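PDB 5XA5: alpha-catenin-like protein hmp-1 from Caenorhabditis elegans, which binds beta-catenin, cadherin and actin filaments at cell junctions and is required for cell migration during body enclosure and cell shape changes during body elongation. Local coordinates for residues I149-M163 with L175-T189. Sequence-based numbering, arbitrary orientation.
Sequences IVDKVDEVRETAHQM and LYNLLISQIEELDIT
Leu175 lies against the last turn of 149-163, its CD1 3.5 Å from the backbone O of Gln162 and its CB facing that of Met163. Met163, extended as far as its sulfur, brings SD to 3.8 Å from Tyr176 CB, a Met-aromatic contact oblique to the ring, and a bend at chi3 turns CE to Leu179 CD2; the Tyr176 ring also stacks with that of Tyr221 of helix 200-229. Leu179 is a knob among Val156, Thr159, Ala160 and Met163; with CG anti to the backbone N, its CD1 reaches 3.6 Å from Val156 O. Gln182 packs among Lys152, Glu155, Val156 and Thr159. Its OE1 lies 2.8 Å from Thr159 OG1, while its amide stacks on the Glu155 carboxylate with planes 6° apart, and a water bridges Glu155 OE2 and Gln182 NE2 weakly. Ile183 CG1 meets Val156 CG1 at 3.9 Å; Leu251 of helix 234-258 also packs on Val156. Lys152 NZ forms a short salt bridge (2.5 Å) to Glu185 OE1 from above the carboxylate plane, 52° out of it, and a second, with a weak hydrogen bond, to Glu155 OE1. Leu186 fills the hole formed by Ile149, Lys152, Val153 and Val156, CD1 3.7 Å from Lys152 CG. The two segments run antiparallel at 160°, axes 9.4 Å apart at closest approach, joining 117-165 to 169-196 within a helical bundle of the N-terminal part of this vinculin/alpha-catenin family protein. Apolar knobs thus face the bundle core beside a polar flank, where one lysine, shared by two glutamates, probably offsets their mutual repulsion.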
ATOM      1  N   ILE A 149       6.615  -4.840  -3.192  1.00 22.99           N
ATOM      2  CA  ILE A 149       7.206  -4.586  -4.492  1.00 21.62           C
ATOM      3  C   ILE A 149       8.726  -4.647  -4.386  1.00 23.18           C
ATOM      4  O   ILE A 149       9.389  -5.235  -5.244  1.00 24.63           O
ATOM      5  CB  ILE A 149       6.792  -3.229  -5.056  1.00 19.59           C
ATOM      6  CG1 ILE A 149       5.274  -3.141  -5.098  1.00 23.89           C
ATOM      7  CG2 ILE A 149       7.342  -3.069  -6.464  1.00 23.14           C
ATOM      8  CD1 ILE A 149       4.764  -1.853  -5.675  1.00 24.63           C
ATOM      9  N   VAL A 150       9.266  -4.041  -3.333  1.00 23.46           N
ATOM     10  CA  VAL A 150      10.725  -4.030  -3.139  1.00 21.74           C
ATOM     11  C   VAL A 150      11.254  -5.455  -2.993  1.00 25.12           C
ATOM     12  O   VAL A 150      12.346  -5.783  -3.487  1.00 27.55           O
ATOM     13  CB  VAL A 150      11.118  -3.161  -1.913  1.00 26.16           C
ATOM     14  CG1 VAL A 150      12.585  -3.339  -1.569  1.00 32.43           C
ATOM     15  CG2 VAL A 150      10.805  -1.685  -2.200  1.00 27.07           C
ATOM     16  N   ASP A 151      10.479  -6.316  -2.343  1.00 25.89           N
ATOM     17  CA  ASP A 151      10.858  -7.722  -2.186  1.00 28.02           C
ATOM     18  C   ASP A 151      10.958  -8.404  -3.556  1.00 30.08           C
ATOM     19  O   ASP A 151      11.849  -9.240  -3.787  1.00 29.36           O
ATOM     20  CB  ASP A 151       9.842  -8.438  -1.282  1.00 35.82           C
ATOM     21  CG  ASP A 151      10.294  -9.822  -0.867  1.00 65.56           C
ATOM     22  OD1 ASP A 151       9.816 -10.810  -1.464  1.00 76.19           O
ATOM     23  OD2 ASP A 151      11.119  -9.920   0.067  1.00 76.78           O
ATOM     24  N   LYS A 152      10.072  -8.017  -4.474  1.00 25.99           N
ATOM     25  CA  LYS A 152      10.096  -8.554  -5.837  1.00 22.19           C
ATOM     26  C   LYS A 152      11.329  -8.067  -6.603  1.00 24.81           C
ATOM     27  O   LYS A 152      11.959  -8.843  -7.333  1.00 23.90           O
ATOM     28  CB  LYS A 152       8.826  -8.169  -6.603  1.00 24.14           C
ATOM     29  CG  LYS A 152       8.718  -8.828  -7.951  1.00 33.48           C
ATOM     30  CD  LYS A 152       8.551 -10.330  -7.774  1.00 44.44           C
ATOM     31  CE  LYS A 152       8.277 -11.027  -9.093  1.00 53.98           C
ATOM     32  NZ  LYS A 152       7.586 -12.336  -8.868  1.00 61.07           N
ATOM     33  N   VAL A 153      11.677  -6.790  -6.432  1.00 24.61           N
ATOM     34  CA  VAL A 153      12.938  -6.262  -6.979  1.00 20.98           C
ATOM     35  C   VAL A 153      14.133  -7.063  -6.468  1.00 24.71           C
ATOM     36  O   VAL A 153      15.048  -7.385  -7.236  1.00 23.60           O
ATOM     37  CB  VAL A 153      13.128  -4.774  -6.602  1.00 22.20           C
ATOM     38  CG1 VAL A 153      14.486  -4.218  -7.104  1.00 23.22           C
ATOM     39  CG2 VAL A 153      11.980  -3.957  -7.147  1.00 21.28           C
ATOM     40  N   ASP A 154      14.138  -7.386  -5.178  1.00 22.39           N
ATOM     41  CA  ASP A 154      15.234  -8.154  -4.591  1.00 21.87           C
ATOM     42  C   ASP A 154      15.333  -9.553  -5.195  1.00 23.01           C
ATOM     43  O   ASP A 154      16.419 -10.113  -5.343  1.00 25.13           O
ATOM     44  CB  ASP A 154      15.044  -8.292  -3.077  1.00 36.93           C
ATOM     45  CG  ASP A 154      15.183  -6.977  -2.337  1.00 56.15           C
ATOM     46  OD1 ASP A 154      15.834  -6.048  -2.858  1.00 65.65           O
ATOM     47  OD2 ASP A 154      14.645  -6.881  -1.213  1.00 63.62           O
ATOM     48  N   GLU A 155      14.176 -10.134  -5.493  1.00 24.10           N
ATOM     49  CA  GLU A 155      14.139 -11.465  -6.085  1.00 23.74           C
ATOM     50  C   GLU A 155      14.762 -11.418  -7.480  1.00 22.09           C
ATOM     51  O   GLU A 155      15.560 -12.284  -7.832  1.00 23.48           O
ATOM     52  CB  GLU A 155      12.687 -11.973  -6.156  1.00 26.96           C
ATOM     53  CG  GLU A 155      12.545 -13.389  -6.687  1.00 37.70           C
ATOM     54  CD  GLU A 155      11.087 -13.784  -6.863  1.00 52.66           C
ATOM     55  OE1 GLU A 155      10.340 -13.014  -7.500  1.00 46.61           O
ATOM     56  OE2 GLU A 155      10.688 -14.853  -6.358  1.00 68.97           O
ATOM     57  N   VAL A 156      14.391 -10.406  -8.264  1.00 22.01           N
ATOM     58  CA  VAL A 156      14.985 -10.207  -9.596  1.00 19.89           C
ATOM     59  C   VAL A 156      16.491  -9.997  -9.453  1.00 22.01           C
ATOM     60  O   VAL A 156      17.298 -10.566 -10.191  1.00 21.55           O
ATOM     61  CB  VAL A 156      14.352  -9.021 -10.323  1.00 19.50           C
ATOM     62  CG1 VAL A 156      15.131  -8.648 -11.575  1.00 21.59           C
ATOM     63  CG2 VAL A 156      12.918  -9.370 -10.680  1.00 19.37           C
ATOM     64  N   ARG A 157      16.887  -9.194  -8.473  1.00 20.07           N
ATOM     65  CA  ARG A 157      18.309  -8.926  -8.263  1.00 19.82           C
ATOM     66  C   ARG A 157      19.097 -10.207  -7.986  1.00 22.40           C
ATOM     67  O   ARG A 157      20.192 -10.394  -8.512  1.00 23.37           O
ATOM     68  CB  ARG A 157      18.481  -7.931  -7.109  1.00 22.20           C
ATOM     69  CG  ARG A 157      19.906  -7.549  -6.777  1.00 23.80           C
ATOM     70  CD  ARG A 157      19.922  -6.677  -5.521  1.00 28.94           C
ATOM     71  NE  ARG A 157      19.486  -5.305  -5.817  1.00 29.18           N
ATOM     72  CZ  ARG A 157      18.406  -4.711  -5.324  1.00 35.12           C
ATOM     73  NH1 ARG A 157      17.592  -5.341  -4.480  1.00 35.58           N
ATOM     74  NH2 ARG A 157      18.145  -3.464  -5.683  1.00 29.40           N
ATOM     75  N   GLU A 158      18.535 -11.099  -7.170  1.00 21.21           N
ATOM     76  CA  GLU A 158      19.235 -12.335  -6.824  1.00 22.09           C
ATOM     77  C   GLU A 158      19.301 -13.309  -7.994  1.00 21.45           C
ATOM     78  O   GLU A 158      20.321 -13.975  -8.217  1.00 21.83           O
ATOM     79  CB  GLU A 158      18.567 -12.992  -5.607  1.00 24.38           C
ATOM     80  CG  GLU A 158      19.101 -14.374  -5.269  1.00 24.45           C
ATOM     81  CD  GLU A 158      20.621 -14.397  -4.969  1.00 25.16           C
ATOM     82  OE1 GLU A 158      21.160 -13.337  -4.576  1.00 29.36           O
ATOM     83  OE2 GLU A 158      21.262 -15.470  -5.075  1.00 26.58           O
ATOM     84  N   THR A 159      18.213 -13.416  -8.739  1.00 22.99           N
ATOM     85  CA  THR A 159      18.245 -14.261  -9.920  1.00 20.16           C
ATOM     86  C   THR A 159      19.282 -13.760 -10.920  1.00 22.69           C
ATOM     87  O   THR A 159      20.048 -14.560 -11.466  1.00 23.58           O
ATOM     88  CB  THR A 159      16.849 -14.345 -10.563  1.00 21.01           C
ATOM     89  OG1 THR A 159      15.925 -14.853  -9.592  1.00 25.77           O
ATOM     90  CG2 THR A 159      16.878 -15.289 -11.766  1.00 26.95           C
ATOM     91  N   ALA A 160      19.340 -12.444 -11.128  1.00 21.34           N
ATOM     92  CA  ALA A 160      20.363 -11.864 -12.006  1.00 20.36           C
ATOM     93  C   ALA A 160      21.757 -12.123 -11.471  1.00 25.17           C
ATOM     94  O   ALA A 160      22.693 -12.374 -12.242  1.00 22.57           O
ATOM     95  CB  ALA A 160      20.147 -10.382 -12.179  1.00 22.35           C
ATOM     96  N   HIS A 161      21.919 -12.024 -10.150  1.00 20.35           N
ATOM     97  CA  HIS A 161      23.199 -12.324  -9.526  1.00 20.98           C
ATOM     98  C   HIS A 161      23.644 -13.740  -9.881  1.00 23.04           C
ATOM     99  O   HIS A 161      24.801 -13.972 -10.283  1.00 24.27           O
ATOM    100  CB  HIS A 161      23.094 -12.174  -7.997  1.00 22.01           C
ATOM    101  CG  HIS A 161      24.399 -12.364  -7.269  1.00 24.56           C
ATOM    102  ND1 HIS A 161      25.115 -11.314  -6.763  1.00 38.71           N
ATOM    103  CD2 HIS A 161      25.102 -13.491  -6.978  1.00 24.07           C
ATOM    104  CE1 HIS A 161      26.220 -11.776  -6.177  1.00 35.13           C
ATOM    105  NE2 HIS A 161      26.238 -13.081  -6.312  1.00 25.09           N
ATOM    106  N   GLN A 162      22.719 -14.688  -9.721  1.00 22.40           N
ATOM    107  CA  GLN A 162      23.032 -16.079  -9.990  1.00 22.96           C
ATOM    108  C   GLN A 162      23.340 -16.283 -11.463  1.00 22.14           C
ATOM    109  O   GLN A 162      24.221 -17.084 -11.800  1.00 24.69           O
ATOM    110  CB  GLN A 162      21.872 -16.980  -9.543  1.00 23.85           C
ATOM    111  CG  GLN A 162      21.790 -17.101  -8.040  1.00 24.28           C
ATOM    112  CD  GLN A 162      20.583 -17.893  -7.590  1.00 38.00           C
ATOM    113  OE1 GLN A 162      20.206 -18.868  -8.233  1.00 37.11           O
ATOM    114  NE2 GLN A 162      20.004 -17.510  -6.454  1.00 31.48           N
ATOM    115  N   MET A 163      22.640 -15.541 -12.333  1.00 23.10           N
ATOM    116  CA  MET A 163      22.878 -15.683 -13.763  1.00 24.72           C
ATOM    117  C   MET A 163      24.297 -15.245 -14.122  1.00 27.64           C
ATOM    118  O   MET A 163      25.002 -15.935 -14.889  1.00 27.89           O
ATOM    119  CB  MET A 163      21.833 -14.896 -14.566  1.00 23.65           C
ATOM    120  CG  MET A 163      21.878 -15.223 -16.046  1.00 26.26           C
ATOM    121  SD  MET A 163      20.555 -14.456 -17.004  1.00 24.74           S
ATOM    122  CE  MET A 163      21.088 -12.742 -17.012  1.00 25.26           C
ATOM    123  N   LEU A 175      18.354 -19.955 -15.616  1.00 25.34           N
ATOM    124  CA  LEU A 175      18.176 -18.772 -14.787  1.00 23.15           C
ATOM    125  C   LEU A 175      17.502 -17.651 -15.579  1.00 22.44           C
ATOM    126  O   LEU A 175      16.681 -16.942 -15.027  1.00 22.05           O
ATOM    127  CB  LEU A 175      19.515 -18.300 -14.213  1.00 20.10           C
ATOM    128  CG  LEU A 175      20.034 -19.239 -13.118  1.00 22.58           C
ATOM    129  CD1 LEU A 175      21.512 -18.953 -12.876  1.00 21.16           C
ATOM    130  CD2 LEU A 175      19.238 -19.051 -11.834  1.00 24.92           C
ATOM    131  N   TYR A 176      17.807 -17.508 -16.867  1.00 22.14           N
ATOM    132  CA  TYR A 176      17.145 -16.445 -17.605  1.00 21.64           C
ATOM    133  C   TYR A 176      15.676 -16.814 -17.806  1.00 22.66           C
ATOM    134  O   TYR A 176      14.821 -15.934 -17.789  1.00 22.72           O
ATOM    135  CB  TYR A 176      17.825 -16.135 -18.951  1.00 22.51           C
ATOM    136  CG  TYR A 176      17.241 -14.878 -19.585  1.00 22.67           C
ATOM    137  CD1 TYR A 176      17.234 -13.677 -18.883  1.00 24.19           C
ATOM    138  CD2 TYR A 176      16.702 -14.891 -20.874  1.00 24.77           C
ATOM    139  CE1 TYR A 176      16.691 -12.525 -19.424  1.00 23.49           C
ATOM    140  CE2 TYR A 176      16.162 -13.720 -21.438  1.00 21.72           C
ATOM    141  CZ  TYR A 176      16.165 -12.550 -20.701  1.00 24.33           C
ATOM    142  OH  TYR A 176      15.626 -11.386 -21.228  1.00 25.79           O
ATOM    143  N   ASN A 177      15.360 -18.101 -17.951  1.00 21.53           N
ATOM    144  CA  ASN A 177      13.939 -18.475 -18.000  1.00 24.44           C
ATOM    145  C   ASN A 177      13.179 -18.000 -16.750  1.00 25.48           C
ATOM    146  O   ASN A 177      12.048 -17.529 -16.838  1.00 25.28           O
ATOM    147  CB  ASN A 177      13.790 -19.985 -18.164  1.00 26.63           C
ATOM    148  CG  ASN A 177      13.783 -20.408 -19.617  1.00 33.92           C
ATOM    149  OD1 ASN A 177      13.564 -19.590 -20.515  1.00 32.12           O
ATOM    150  ND2 ASN A 177      14.039 -21.692 -19.859  1.00 30.89           N
ATOM    151  N   LEU A 178      13.812 -18.110 -15.591  1.00 22.66           N
ATOM    152  CA  LEU A 178      13.209 -17.645 -14.344  0.64 21.36           C
ATOM    153  C   LEU A 178      13.127 -16.125 -14.350  1.00 23.47           C
ATOM    154  O   LEU A 178      12.103 -15.553 -14.020  1.00 23.52           O
ATOM    155  CB  LEU A 178      14.004 -18.131 -13.119  0.64 21.71           C
ATOM    156  CG  LEU A 178      13.928 -19.620 -12.761  0.64 24.51           C
ATOM    157  CD1 LEU A 178      14.967 -19.988 -11.686  0.64 32.07           C
ATOM    158  CD2 LEU A 178      12.533 -20.002 -12.301  0.64 38.63           C
ATOM    159  N   LEU A 179      14.212 -15.476 -14.749  1.00 21.18           N
ATOM    160  CA  LEU A 179      14.264 -14.028 -14.758  1.00 19.20           C
ATOM    161  C   LEU A 179      13.188 -13.411 -15.657  1.00 23.48           C
ATOM    162  O   LEU A 179      12.613 -12.385 -15.317  1.00 23.28           O
ATOM    163  CB  LEU A 179      15.657 -13.569 -15.214  1.00 18.49           C
ATOM    164  CG  LEU A 179      16.031 -12.142 -14.868  1.00 20.69           C
ATOM    165  CD1 LEU A 179      16.137 -11.958 -13.356  1.00 21.32           C
ATOM    166  CD2 LEU A 179      17.348 -11.727 -15.536  1.00 23.37           C
ATOM    167  N   ILE A 180      12.911 -14.045 -16.798  1.00 21.08           N
ATOM    168  CA  ILE A 180      11.908 -13.529 -17.728  1.00 21.28           C
ATOM    169  C   ILE A 180      10.603 -13.374 -16.997  1.00 24.22           C
ATOM    170  O   ILE A 180       9.978 -12.307 -17.064  1.00 22.83           O
ATOM    171  CB  ILE A 180      11.718 -14.446 -18.949  1.00 20.91           C
ATOM    172  CG1 ILE A 180      12.935 -14.309 -19.875  1.00 21.95           C
ATOM    173  CG2 ILE A 180      10.430 -14.096 -19.728  1.00 22.79           C
ATOM    174  CD1 ILE A 180      13.043 -15.413 -20.890  1.00 21.62           C
ATOM    175  N   SER A 181      10.208 -14.422 -16.280  1.00 24.37           N
ATOM    176  CA  SER A 181       8.913 -14.399 -15.602  1.00 23.29           C
ATOM    177  C   SER A 181       8.917 -13.424 -14.437  1.00 23.56           C
ATOM    178  O   SER A 181       7.937 -12.705 -14.242  1.00 24.45           O
ATOM    179  CB  SER A 181       8.526 -15.806 -15.135  1.00 28.75           C
ATOM    180  OG  SER A 181       8.205 -16.594 -16.269  1.00 30.31           O
ATOM    181  N   GLN A 182      10.005 -13.383 -13.686  1.00 20.80           N
ATOM    182  CA  GLN A 182      10.055 -12.490 -12.535  1.00 21.41           C
ATOM    183  C   GLN A 182       9.978 -11.033 -12.969  1.00 22.26           C
ATOM    184  O   GLN A 182       9.322 -10.209 -12.323  1.00 22.78           O
ATOM    185  CB  GLN A 182      11.314 -12.760 -11.714  1.00 20.85           C
ATOM    186  CG  GLN A 182      11.256 -14.098 -11.022  1.00 20.97           C
ATOM    187  CD  GLN A 182      12.556 -14.474 -10.364  1.00 28.02           C
ATOM    188  OE1 GLN A 182      13.556 -13.790 -10.527  1.00 28.70           O
ATOM    189  NE2 GLN A 182      12.537 -15.547  -9.579  1.00 39.27           N
ATOM    190  N   ILE A 183      10.654 -10.714 -14.065  1.00 20.70           N
ATOM    191  CA  ILE A 183      10.650  -9.336 -14.558  1.00 18.18           C
ATOM    192  C   ILE A 183       9.286  -8.978 -15.142  1.00 22.74           C
ATOM    193  O   ILE A 183       8.828  -7.849 -14.974  1.00 24.91           O
ATOM    194  CB  ILE A 183      11.753  -9.128 -15.594  1.00 19.69           C
ATOM    195  CG1 ILE A 183      13.107  -9.129 -14.881  1.00 22.63           C
ATOM    196  CG2 ILE A 183      11.565  -7.818 -16.347  1.00 23.57           C
ATOM    197  CD1 ILE A 183      14.297  -8.957 -15.787  1.00 22.75           C
ATOM    198  N   GLU A 184       8.631  -9.932 -15.808  1.00 21.00           N
ATOM    199  CA  GLU A 184       7.279  -9.678 -16.295  1.00 23.49           C
ATOM    200  C   GLU A 184       6.300  -9.382 -15.153  1.00 24.99           C
ATOM    201  O   GLU A 184       5.491  -8.460 -15.268  1.00 27.48           O
ATOM    202  CB  GLU A 184       6.771 -10.859 -17.124  1.00 24.54           C
ATOM    203  CG  GLU A 184       7.377 -10.963 -18.514  1.00 25.16           C
ATOM    204  CD  GLU A 184       6.836  -9.933 -19.494  1.00 32.63           C
ATOM    205  OE1 GLU A 184       5.803  -9.288 -19.205  1.00 35.36           O
ATOM    206  OE2 GLU A 184       7.447  -9.789 -20.575  1.00 38.16           O
ATOM    207  N   GLU A 185       6.389 -10.157 -14.072  1.00 25.12           N
ATOM    208  CA  GLU A 185       5.584  -9.951 -12.864  1.00 26.75           C
ATOM    209  C   GLU A 185       5.859  -8.580 -12.252  1.00 30.31           C
ATOM    210  O   GLU A 185       4.942  -7.833 -11.902  1.00 28.87           O
ATOM    211  CB  GLU A 185       5.880 -11.046 -11.833  1.00 28.50           C
ATOM    212  CG  GLU A 185       4.893 -12.189 -11.759  1.00 52.40           C
ATOM    213  CD  GLU A 185       5.536 -13.492 -11.292  1.00 65.67           C
ATOM    214  OE1 GLU A 185       6.743 -13.486 -10.959  1.00 59.29           O
ATOM    215  OE2 GLU A 185       4.832 -14.526 -11.255  1.00 69.82           O
ATOM    216  N   LEU A 186       7.139  -8.250 -12.116  1.00 25.93           N
ATOM    217  CA  LEU A 186       7.535  -6.975 -11.529  1.00 23.00           C
ATOM    218  C   LEU A 186       7.059  -5.829 -12.396  1.00 28.43           C
ATOM    219  O   LEU A 186       6.601  -4.812 -11.891  1.00 30.06           O
ATOM    220  CB  LEU A 186       9.052  -6.912 -11.360  1.00 22.86           C
ATOM    221  CG  LEU A 186       9.667  -5.655 -10.748  1.00 22.33           C
ATOM    222  CD1 LEU A 186       9.198  -5.427  -9.304  1.00 22.18           C
ATOM    223  CD2 LEU A 186      11.195  -5.694 -10.811  1.00 21.29           C
ATOM    224  N   ASP A 187       7.172  -6.001 -13.708  1.00 27.51           N
ATOM    225  CA  ASP A 187       6.795  -4.950 -14.650  1.00 30.72           C
ATOM    226  C   ASP A 187       5.332  -4.557 -14.479  1.00 32.44           C
ATOM    227  O   ASP A 187       5.003  -3.371 -14.475  1.00 31.59           O
ATOM    228  CB  ASP A 187       7.058  -5.416 -16.086  1.00 34.89           C
ATOM    229  CG  ASP A 187       6.891  -4.311 -17.097  1.00 45.97           C
ATOM    230  OD1 ASP A 187       7.898  -3.643 -17.412  1.00 46.51           O
ATOM    231  OD2 ASP A 187       5.756  -4.107 -17.576  1.00 40.80           O
ATOM    232  N   ILE A 188       4.460  -5.548 -14.314  1.00 28.36           N
ATOM    233  CA  ILE A 188       3.036  -5.278 -14.113  1.00 31.11           C
ATOM    234  C   ILE A 188       2.794  -4.452 -12.856  1.00 33.11           C
ATOM    235  O   ILE A 188       2.083  -3.448 -12.897  1.00 31.42           O
ATOM    236  CB  ILE A 188       2.216  -6.579 -14.007  1.00 36.35           C
ATOM    237  CG1 ILE A 188       2.291  -7.362 -15.316  1.00 42.58           C
ATOM    238  CG2 ILE A 188       0.763  -6.276 -13.648  1.00 49.04           C
ATOM    239  CD1 ILE A 188       1.862  -8.806 -15.192  1.00 53.88           C
ATOM    240  N   THR A 189       3.402  -4.848 -11.739  1.00 24.95           N
ATOM    241  CA  THR A 189       3.155  -4.178 -10.468  0.56 23.30           C
ATOM    242  C   THR A 189       3.764  -2.779 -10.467  1.00 27.36           C
ATOM    243  O   THR A 189       3.197  -1.835  -9.905  1.00 27.62           O
ATOM    244  CB  THR A 189       3.710  -4.987  -9.283  0.56 37.36           C
ATOM    245  OG1 THR A 189       5.133  -4.885  -9.260  0.56 43.69           O
ATOM    246  CG2 THR A 189       3.315  -6.445  -9.411  0.56 28.87           C
TER
HETATM  247  O   HOH W   1      13.327 -16.991  -7.033  1.00 41.75           O